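Local atomic coordinates of trans-4-hydroxy-L-proline dehydratase (Clostridioides difficile 70-100-2010, PDB entry 6VXC), a protein that catalyses the radical-based dehydration of trans-4-hydroxy-L-proline to (S)-1-pyrroline-5-carboxylate, a step in the anaerobic breakdown of 4-hydroxyproline. Residues A177-D185 with E456-L467; F360-D371 with R447-V455. All blocks are in the same frame, centred on the assembly; numbering follows the deposited sequence.

Contact 1: A177-D185 with E456-L467; sequences APGHTVCGD and ETGCFGKEAYVL
The irregular segment 177-185 runs along segment 456-467, the two strands and turn that follow the radical cysteine site in this glycyl radical enzyme, from V466 beside P178 to G461 beside G184, where the two CA atoms are 3.8 Å apart. The backbones share one weak direct bond, G461 N to V182 O. Waters fill in elsewhere: one donates to P178 O and L467 O, another joins H180 O to Y465 N. Strand 456-458 begins with E456, assigned by similarity as the proton acceptor.

H180 makes the main side-chain contact. With CG anti to the backbone N (chi1 -161°), its ring drops between E456, Y465 and L467. H180 NE2 donates to E456 OE2 at 2.7 Å, nearly straight at 169° and close to the ring plane. The N-H meets the anti lone pair of E456 OE2. The same OE2 binds a glycerol, probably from the crystallisation liquor. H180 ND1 donates weakly to Y465 O at 2.9 Å. Both ring nitrogens are thus engaged, which should limit rotation of the ring. L467 CD1 covers one imidazole face in a CH-pi contact, 3.6 Å from the H180 ring centroid. The imidazole edge meets the phenol face of Y465 in an offset edge-to-face pair, planes at 87°. H180 O sits over the centre of the Y465 ring, and G458 CA lies against the opposite face, 3.6 Å above the plane of the Y465 ring.

Y465 OH is hydrogen-bonded to S452 OG, and V182 CG2 approaches this hydroxyl at the ring edge. The other branch, V182 CG1, rests over one face of F460, 3.5 Å from the ring centroid and somewhat off centre.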
loop_
_atom_site.group_PDB
_atom_site.type_symbol
_atom_site.label_atom_id
_atom_site.label_comp_id
_atom_site.label_asym_id
_atom_site.label_seq_id
_atom_site.Cartn_x
_atom_site.Cartn_y
_atom_site.Cartn_z
ATOM N N ALA A 177 -2.888 7.336 -9.349
ATOM C CA ALA A 177 -2.593 6.425 -10.435
ATOM C C ALA A 177 -2.410 5.002 -9.914
ATOM O O ALA A 177 -2.095 4.795 -8.735
ATOM C CB ALA A 177 -1.338 6.876 -11.174
ATOM N N PRO A 178 -2.592 4.003 -10.787
ATOM C CA PRO A 178 -2.540 2.604 -10.327
ATOM C C PRO A 178 -1.335 2.280 -9.463
ATOM O O PRO A 178 -1.497 1.716 -8.371
ATOM C CB PRO A 178 -2.540 1.820 -11.649
ATOM C CG PRO A 178 -3.321 2.690 -12.588
ATOM C CD PRO A 178 -2.952 4.104 -12.213
ATOM N N GLY A 179 -0.131 2.587 -9.941
ATOM C CA GLY A 179 1.055 2.409 -9.126
ATOM C C GLY A 179 1.113 1.022 -8.536
ATOM O O GLY A 179 0.984 0.016 -9.237
ATOM N N HIS A 180 1.323 0.967 -7.228
ATOM C CA HIS A 180 1.342 -0.281 -6.480
ATOM C C HIS A 180 2.386 -1.245 -7.039
ATOM O O HIS A 180 2.094 -2.411 -7.291
ATOM C CB HIS A 180 -0.038 -0.944 -6.465
ATOM C CG HIS A 180 -0.189 -1.959 -5.381
ATOM N ND1 HIS A 180 0.172 -3.278 -5.542
ATOM C CD2 HIS A 180 -0.640 -1.846 -4.110
ATOM C CE1 HIS A 180 -0.049 -3.935 -4.417
ATOM N NE2 HIS A 180 -0.543 -3.089 -3.532
ATOM N N THR A 181 3.624 -0.769 -7.194
ATOM C CA THR A 181 4.648 -1.591 -7.837
ATOM C C THR A 181 6.004 -1.433 -7.131
ATOM O O THR A 181 6.201 -0.547 -6.295
ATOM C CB THR A 181 4.736 -1.265 -9.343
ATOM O OG1 THR A 181 5.457 -2.302 -10.016
ATOM C CG2 THR A 181 5.439 0.048 -9.579
ATOM N N VAL A 182 6.943 -2.321 -7.473
ATOM C CA VAL A 182 8.195 -2.502 -6.734
ATOM C C VAL A 182 9.342 -2.608 -7.728
ATOM O O VAL A 182 9.221 -3.260 -8.769
ATOM C CB VAL A 182 8.133 -3.751 -5.819
ATOM C CG1 VAL A 182 9.471 -3.997 -5.054
ATOM C CG2 VAL A 182 6.978 -3.611 -4.821
ATOM N N CYS A 183 10.464 -1.993 -7.390
ATOM C CA CYS A 183 11.628 -1.998 -8.261
ATOM C C CYS A 183 12.235 -3.397 -8.345
ATOM O O CYS A 183 12.280 -4.129 -7.356
ATOM C CB CYS A 183 12.663 -1.006 -7.728
ATOM S SG CYS A 183 13.962 -0.559 -8.876
ATOM N N GLY A 184 12.676 -3.772 -9.532
ATOM C CA GLY A 184 13.470 -4.973 -9.736
ATOM C C GLY A 184 14.955 -4.686 -9.629
ATOM O O GLY A 184 15.385 -3.774 -8.919
ATOM N N ASP A 185 15.751 -5.431 -10.392
ATOM C CA ASP A 185 17.200 -5.282 -10.355
ATOM C C ASP A 185 17.758 -4.556 -11.568
ATOM O O ASP A 185 18.971 -4.365 -11.652
ATOM C CB ASP A 185 17.886 -6.650 -10.228
ATOM C CG ASP A 185 17.722 -7.515 -11.472
ATOM O OD1 ASP A 185 16.954 -7.139 -12.371
ATOM O OD2 ASP A 185 18.358 -8.588 -11.544
ATOM N N GLU A 456 0.587 -7.132 0.038
ATOM C CA GLU A 456 0.209 -7.549 -1.315
ATOM C C GLU A 456 1.360 -8.252 -2.036
ATOM O O GLU A 456 2.436 -7.678 -2.201
ATOM C CB GLU A 456 -0.278 -6.349 -2.123
ATOM C CG GLU A 456 -1.556 -5.725 -1.566
ATOM C CD GLU A 456 -1.286 -4.677 -0.504
ATOM O OE1 GLU A 456 -1.376 -5.001 0.697
ATOM O OE2 GLU A 456 -0.972 -3.533 -0.879
ATOM N N THR A 457 1.104 -9.480 -2.495
ATOM C CA THR A 457 2.095 -10.330 -3.151
ATOM C C THR A 457 2.285 -9.937 -4.609
ATOM O O THR A 457 1.309 -9.740 -5.339
ATOM C CB THR A 457 1.649 -11.783 -3.096
ATOM O OG1 THR A 457 1.456 -12.164 -1.740
ATOM C CG2 THR A 457 2.704 -12.693 -3.736
ATOM N N GLY A 458 3.536 -9.836 -5.037
ATOM C CA GLY A 458 3.823 -9.474 -6.412
ATOM C C GLY A 458 5.200 -9.915 -6.844
ATOM O O GLY A 458 6.076 -10.202 -6.022
ATOM N N CYS A 459 5.391 -9.945 -8.150
ATOM C CA CYS A 459 6.677 -10.299 -8.729
ATOM C C CYS A 459 7.434 -9.005 -9.061
ATOM O O CYS A 459 7.220 -8.390 -10.113
ATOM C CB CYS A 459 6.488 -11.200 -9.940
ATOM S SG CYS A 459 8.069 -11.748 -10.604
ATOM N N PHE A 460 8.334 -8.617 -8.154
ATOM C CA PHE A 460 8.967 -7.292 -8.155
ATOM C C PHE A 460 9.684 -7.002 -9.465
ATOM O O PHE A 460 10.504 -7.792 -9.919
ATOM C CB PHE A 460 9.969 -7.201 -6.994
ATOM C CG PHE A 460 9.349 -7.315 -5.626
ATOM C CD1 PHE A 460 7.979 -7.174 -5.442
ATOM C CD2 PHE A 460 10.154 -7.554 -4.511
ATOM C CE1 PHE A 460 7.414 -7.265 -4.169
ATOM C CE2 PHE A 460 9.601 -7.646 -3.243
ATOM C CZ PHE A 460 8.237 -7.499 -3.068
ATOM N N GLY A 461 9.382 -5.862 -10.065
ATOM C CA GLY A 461 10.007 -5.467 -11.314
ATOM C C GLY A 461 9.505 -6.177 -12.557
ATOM O O GLY A 461 10.032 -5.923 -13.639
ATOM N N LYS A 462 8.518 -7.067 -12.446
ATOM C CA LYS A 462 8.043 -7.800 -13.614
ATOM C C LYS A 462 6.515 -7.856 -13.699
ATOM O O LYS A 462 5.983 -8.584 -14.546
ATOM C CB LYS A 462 8.588 -9.223 -13.616
ATOM C CG LYS A 462 10.100 -9.369 -13.635
ATOM C CD LYS A 462 10.480 -10.827 -13.417
ATOM C CE LYS A 462 11.919 -11.132 -13.850
ATOM N NZ LYS A 462 12.857 -10.098 -13.390
ATOM N N GLU A 463 5.798 -7.125 -12.851
ATOM C CA GLU A 463 4.360 -7.300 -12.736
ATOM C C GLU A 463 3.694 -5.957 -12.514
ATOM O O GLU A 463 4.202 -5.112 -11.775
ATOM C CB GLU A 463 4.003 -8.269 -11.577
ATOM C CG GLU A 463 2.512 -8.505 -11.416
ATOM C CD GLU A 463 2.166 -9.574 -10.384
ATOM O OE1 GLU A 463 3.060 -9.976 -9.599
ATOM O OE2 GLU A 463 0.995 -10.017 -10.362
ATOM N N ALA A 464 2.558 -5.766 -13.165
ATOM C CA ALA A 464 1.579 -4.776 -12.750
ATOM C C ALA A 464 0.510 -5.522 -11.965
ATOM O O ALA A 464 -0.224 -6.343 -12.524
ATOM C CB ALA A 464 0.990 -4.047 -13.954
ATOM N N TYR A 465 0.438 -5.263 -10.667
ATOM C CA TYR A 465 -0.556 -5.902 -9.803
ATOM C C TYR A 465 -1.290 -4.768 -9.106
ATOM O O TYR A 465 -0.802 -4.206 -8.125
ATOM C CB TYR A 465 0.069 -6.921 -8.826
ATOM C CG TYR A 465 1.245 -6.489 -7.946
ATOM C CD1 TYR A 465 2.483 -6.188 -8.503
ATOM C CD2 TYR A 465 1.140 -6.492 -6.550
ATOM C CE1 TYR A 465 3.575 -5.825 -7.697
ATOM C CE2 TYR A 465 2.213 -6.144 -5.746
ATOM C CZ TYR A 465 3.430 -5.811 -6.320
ATOM O OH TYR A 465 4.493 -5.459 -5.506
ATOM N N VAL A 466 -2.464 -4.425 -9.663
ATOM C CA VAL A 466 -3.181 -3.193 -9.352
ATOM C C VAL A 466 -4.330 -3.508 -8.395
ATOM O O VAL A 466 -5.157 -4.383 -8.664
ATOM C CB VAL A 466 -3.695 -2.518 -10.638
ATOM C CG1 VAL A 466 -4.515 -1.275 -10.306
ATOM C CG2 VAL A 466 -2.530 -2.165 -11.585
ATOM N N LEU A 467 -4.378 -2.787 -7.281
ATOM C CA LEU A 467 -5.525 -2.819 -6.382
ATOM C C LEU A 467 -6.563 -1.832 -6.905
ATOM O O LEU A 467 -6.210 -0.707 -7.273
ATOM C CB LEU A 467 -5.107 -2.434 -4.963
ATOM C CG LEU A 467 -4.610 -3.551 -4.031
ATOM C CD1 LEU A 467 -3.537 -4.376 -4.694
ATOM C CD2 LEU A 467 -4.092 -2.973 -2.727
HETATM O O HOH W 1 -3.409 0.040 -6.996
HETATM O O HOH W 2 2.094 -3.016 -9.831
HETATM O O HOH W 3 6.653 -5.091 -10.157
#

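Contact 2: F360-D371 with R447-V455; sequences FANINTGGINPD and RLGGTSGCV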
loop_
_atom_site.group_PDB
_atom_site.type_symbol
_atom_site.label_atom_id
_atom_site.label_comp_id
_atom_site.label_asym_id
_atom_site.label_seq_id
_atom_site.Cartn_x
_atom_site.Cartn_y
_atom_site.Cartn_z
ATOM N N PHE A 360 3.387 3.832 2.296
ATOM C CA PHE A 360 3.403 2.377 2.185
ATOM C C PHE A 360 4.524 1.878 1.276
ATOM O O PHE A 360 4.315 1.011 0.426
ATOM C CB PHE A 360 2.045 1.848 1.697
ATOM C CG PHE A 360 0.917 2.158 2.613
ATOM C CD1 PHE A 360 0.277 3.378 2.554
ATOM C CD2 PHE A 360 0.503 1.235 3.554
ATOM C CE1 PHE A 360 -0.750 3.671 3.401
ATOM C CE2 PHE A 360 -0.529 1.527 4.407
ATOM C CZ PHE A 360 -1.154 2.757 4.333
ATOM N N ALA A 361 5.726 2.409 1.478
ATOM C CA ALA A 361 6.911 1.939 0.764
ATOM C C ALA A 361 7.464 0.758 1.552
ATOM O O ALA A 361 8.127 0.934 2.572
ATOM C CB ALA A 361 7.947 3.040 0.596
ATOM N N ASN A 362 7.180 -0.442 1.075
ATOM C CA ASN A 362 7.362 -1.673 1.830
ATOM C C ASN A 362 8.680 -2.349 1.435
ATOM O O ASN A 362 8.847 -2.769 0.290
ATOM C CB ASN A 362 6.157 -2.579 1.568
ATOM C CG ASN A 362 6.121 -3.797 2.460
ATOM O OD1 ASN A 362 7.148 -4.364 2.807
ATOM N ND2 ASN A 362 4.913 -4.248 2.780
ATOM N N ILE A 363 9.595 -2.483 2.393
ATOM C CA ILE A 363 10.880 -3.142 2.182
ATOM C C ILE A 363 10.830 -4.531 2.816
ATOM O O ILE A 363 10.397 -4.682 3.963
ATOM C CB ILE A 363 12.032 -2.277 2.737
ATOM C CG1 ILE A 363 12.074 -0.936 1.972
ATOM C CG2 ILE A 363 13.359 -3.024 2.640
ATOM C CD1 ILE A 363 13.113 0.075 2.435
ATOM N N ASN A 364 11.231 -5.552 2.040
ATOM C CA ASN A 364 11.241 -6.961 2.428
ATOM C C ASN A 364 12.696 -7.376 2.697
ATOM O O ASN A 364 13.506 -7.439 1.767
ATOM C CB ASN A 364 10.657 -7.832 1.314
ATOM C CG ASN A 364 9.123 -7.863 1.265
ATOM O OD1 ASN A 364 8.571 -8.784 0.678
ATOM N ND2 ASN A 364 8.442 -6.854 1.822
ATOM N N THR A 365 13.023 -7.681 3.945
ATOM C CA THR A 365 14.369 -8.077 4.344
ATOM C C THR A 365 14.363 -9.534 4.795
ATOM O O THR A 365 13.439 -9.981 5.484
ATOM C CB THR A 365 14.889 -7.136 5.457
ATOM O OG1 THR A 365 14.996 -5.807 4.942
ATOM C CG2 THR A 365 16.264 -7.551 5.999
ATOM N N GLY A 366 15.392 -10.279 4.400
ATOM C CA GLY A 366 15.453 -11.688 4.741
ATOM C C GLY A 366 15.180 -12.583 3.544
ATOM O O GLY A 366 15.904 -12.529 2.545
ATOM N N GLY A 367 14.134 -13.402 3.635
ATOM C CA GLY A 367 13.629 -14.154 2.512
ATOM C C GLY A 367 14.667 -15.087 1.917
ATOM O O GLY A 367 15.480 -15.701 2.623
ATOM N N ILE A 368 14.594 -15.235 0.590
ATOM C CA ILE A 368 15.462 -16.115 -0.181
ATOM C C ILE A 368 16.146 -15.299 -1.266
ATOM O O ILE A 368 15.653 -14.255 -1.693
ATOM C CB ILE A 368 14.693 -17.302 -0.793
ATOM C CG1 ILE A 368 13.520 -16.802 -1.648
ATOM C CG2 ILE A 368 14.174 -18.225 0.293
ATOM C CD1 ILE A 368 12.737 -17.903 -2.213
ATOM N N ASN A 369 17.304 -15.787 -1.704
ATOM C CA ASN A 369 18.027 -15.140 -2.789
ATOM C C ASN A 369 17.481 -15.602 -4.134
ATOM O O ASN A 369 16.608 -16.471 -4.209
ATOM C CB ASN A 369 19.534 -15.385 -2.637
ATOM C CG ASN A 369 19.926 -16.851 -2.709
ATOM O OD1 ASN A 369 19.256 -17.673 -3.314
ATOM N ND2 ASN A 369 21.056 -17.173 -2.091
ATOM N N PRO A 370 17.960 -15.011 -5.231
ATOM C CA PRO A 370 17.430 -15.389 -6.544
ATOM C C PRO A 370 17.591 -16.865 -6.867
ATOM O O PRO A 370 16.837 -17.374 -7.701
ATOM C CB PRO A 370 18.221 -14.493 -7.505
ATOM C CG PRO A 370 18.517 -13.286 -6.692
ATOM C CD PRO A 370 18.816 -13.812 -5.314
ATOM N N ASP A 371 18.513 -17.577 -6.216
ATOM C CA ASP A 371 18.639 -19.015 -6.413
ATOM C C ASP A 371 17.676 -19.817 -5.546
ATOM O O ASP A 371 17.613 -21.038 -5.691
ATOM C CB ASP A 371 20.077 -19.473 -6.117
ATOM C CG ASP A 371 21.076 -18.991 -7.162
ATOM O OD1 ASP A 371 20.688 -18.861 -8.334
ATOM O OD2 ASP A 371 22.246 -18.748 -6.812
ATOM N N ARG A 447 10.949 -16.386 -7.144
ATOM C CA ARG A 447 12.031 -16.199 -6.186
ATOM C C ARG A 447 12.489 -14.750 -6.092
ATOM O O ARG A 447 13.208 -14.405 -5.147
ATOM C CB ARG A 447 13.211 -17.102 -6.558
ATOM C CG ARG A 447 12.955 -18.582 -6.307
ATOM C CD ARG A 447 13.996 -19.457 -7.007
ATOM N NE ARG A 447 13.832 -20.868 -6.676
ATOM C CZ ARG A 447 14.258 -21.879 -7.431
ATOM N NH1 ARG A 447 14.057 -23.127 -7.030
ATOM N NH2 ARG A 447 14.886 -21.645 -8.574
ATOM N N LEU A 448 12.106 -13.900 -7.036
ATOM C CA LEU A 448 12.442 -12.488 -6.957
ATOM C C LEU A 448 11.338 -11.673 -6.297
ATOM O O LEU A 448 11.487 -10.461 -6.136
ATOM C CB LEU A 448 12.731 -11.937 -8.370
ATOM C CG LEU A 448 13.803 -12.693 -9.167
ATOM C CD1 LEU A 448 13.957 -12.203 -10.624
ATOM C CD2 LEU A 448 15.150 -12.649 -8.457
ATOM N N GLY A 449 10.255 -12.315 -5.869
ATOM C CA GLY A 449 9.061 -11.622 -5.438
ATOM C C GLY A 449 8.975 -11.391 -3.931
ATOM O O GLY A 449 9.860 -11.724 -3.147
ATOM N N GLY A 450 7.850 -10.821 -3.539
ATOM C CA GLY A 450 7.635 -10.483 -2.153
ATOM C C GLY A 450 6.297 -9.804 -1.997
ATOM O O GLY A 450 5.393 -9.999 -2.813
ATOM N N THR A 451 6.162 -9.046 -0.915
ATOM C CA THR A 451 4.960 -8.278 -0.652
ATOM C C THR A 451 5.305 -6.800 -0.687
ATOM O O THR A 451 6.416 -6.402 -0.336
ATOM C CB THR A 451 4.334 -8.627 0.712
ATOM O OG1 THR A 451 5.282 -8.398 1.762
ATOM C CG2 THR A 451 3.858 -10.088 0.747
ATOM N N SER A 452 4.343 -5.992 -1.111
ATOM C CA SER A 452 4.477 -4.550 -1.078
ATOM C C SER A 452 3.197 -3.969 -0.509
ATOM O O SER A 452 2.260 -4.696 -0.165
ATOM C CB SER A 452 4.783 -3.975 -2.468
ATOM O OG SER A 452 3.690 -4.155 -3.353
ATOM N N GLY A 453 3.153 -2.653 -0.433
ATOM C CA GLY A 453 2.013 -1.997 0.186
ATOM C C GLY A 453 1.847 -2.511 1.604
ATOM O O GLY A 453 2.774 -2.460 2.411
ATOM N N CYS A 454 0.675 -3.067 1.906
ATOM C CA CYS A 454 0.424 -3.652 3.220
ATOM C C CYS A 454 0.844 -5.121 3.293
ATOM O O CYS A 454 1.689 -5.484 4.113
ATOM C CB CYS A 454 -1.055 -3.493 3.582
ATOM S SG CYS A 454 -1.564 -1.771 3.825
ATOM N N VAL A 455 0.265 -5.975 2.447
ATOM C CA VAL A 455 0.545 -7.406 2.474
ATOM C C VAL A 455 0.534 -7.984 1.061
ATOM O O VAL A 455 0.481 -9.203 0.893
ATOM C CB VAL A 455 -0.478 -8.163 3.347
ATOM C CG1 VAL A 455 -0.425 -7.702 4.822
ATOM C CG2 VAL A 455 -1.906 -8.039 2.729
HETATM O O HOH W 4 5.368 -0.757 -1.206
HETATM O O HOH W 5 9.289 -5.373 -0.555
HETATM O O HOH W 6 15.512 -13.009 -4.239
HETATM O O HOH W 7 16.223 -19.601 -9.657
#
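D371 O lies over the centre of one face of the R447 guanidinium, 3.8 Å above its plane, and a water at its edge accepts from R447 NH2 and donates to P370 O. At the other end of the contact, C454 SG approaches the F360 ring obliquely, 3.5 Å from F360 CE2. This is a sulfur-aromatic contact. Beside the arginine, P370 CB packs on L448 CD2.

Two asparagines of strand 362-366 bridge to strand 450-452 and the turn after it. N362 swings its amide toward G453, with CG anti to the backbone N (chi1 -171°). N362 ND2 donates to G453 O at 2.8 Å, close to its own amide plane but from above the plane of the G453 carbonyl. Outside the two segments, N362 OD1 accepts from N398 ND2. N364 OD1 accepts from T451 N at 2.9 Å, in a nearly straight bond of 168°. T451 OG1 adds a weak bond to the same oxygen, and Q400 NE2, outside the segments, is hydrogen-bonded to it too. G450 CA packs 3.4 Å from N364 OD1.

Strands 362-366 and 450-452 run roughly antiparallel, their axes 6.6 Å apart. Waters fill the gap instead of a backbone ladder. One water links F360 O, N362 N and G453 N; another donates to N362 O and T451 O. Strand 362-366 is the outermost strand of a mixed sheet. Its asparagines hold the backbone just before C454, the cysteine radical site by similarity. Such a cysteine on a loop inside the protein is the hallmark of glycyl radical enzymes.

How the contacts relate
Contact 1 and contact 2 grip one continuous piece of chain, 447-467, which carries C454 and E456. Strands 450-452 and 456-458 pair as an antiparallel hairpin, so each contact holds one arm of it. Contact 1 is almost wholly buried and combines ring packing with a histidine-carboxylate bond to E456, the probable proton acceptor. Contact 2 is buried where asparagine amides hold backbone near the cysteine, but reaches the surface at P370, D371 and R447. The two meet directly. Within the hairpin G458 N lies 2.9 Å from G450 O, a probable hydrogen bond. V182 CG2 packs on S452 CB, and F460 CZ also touches G450 CA.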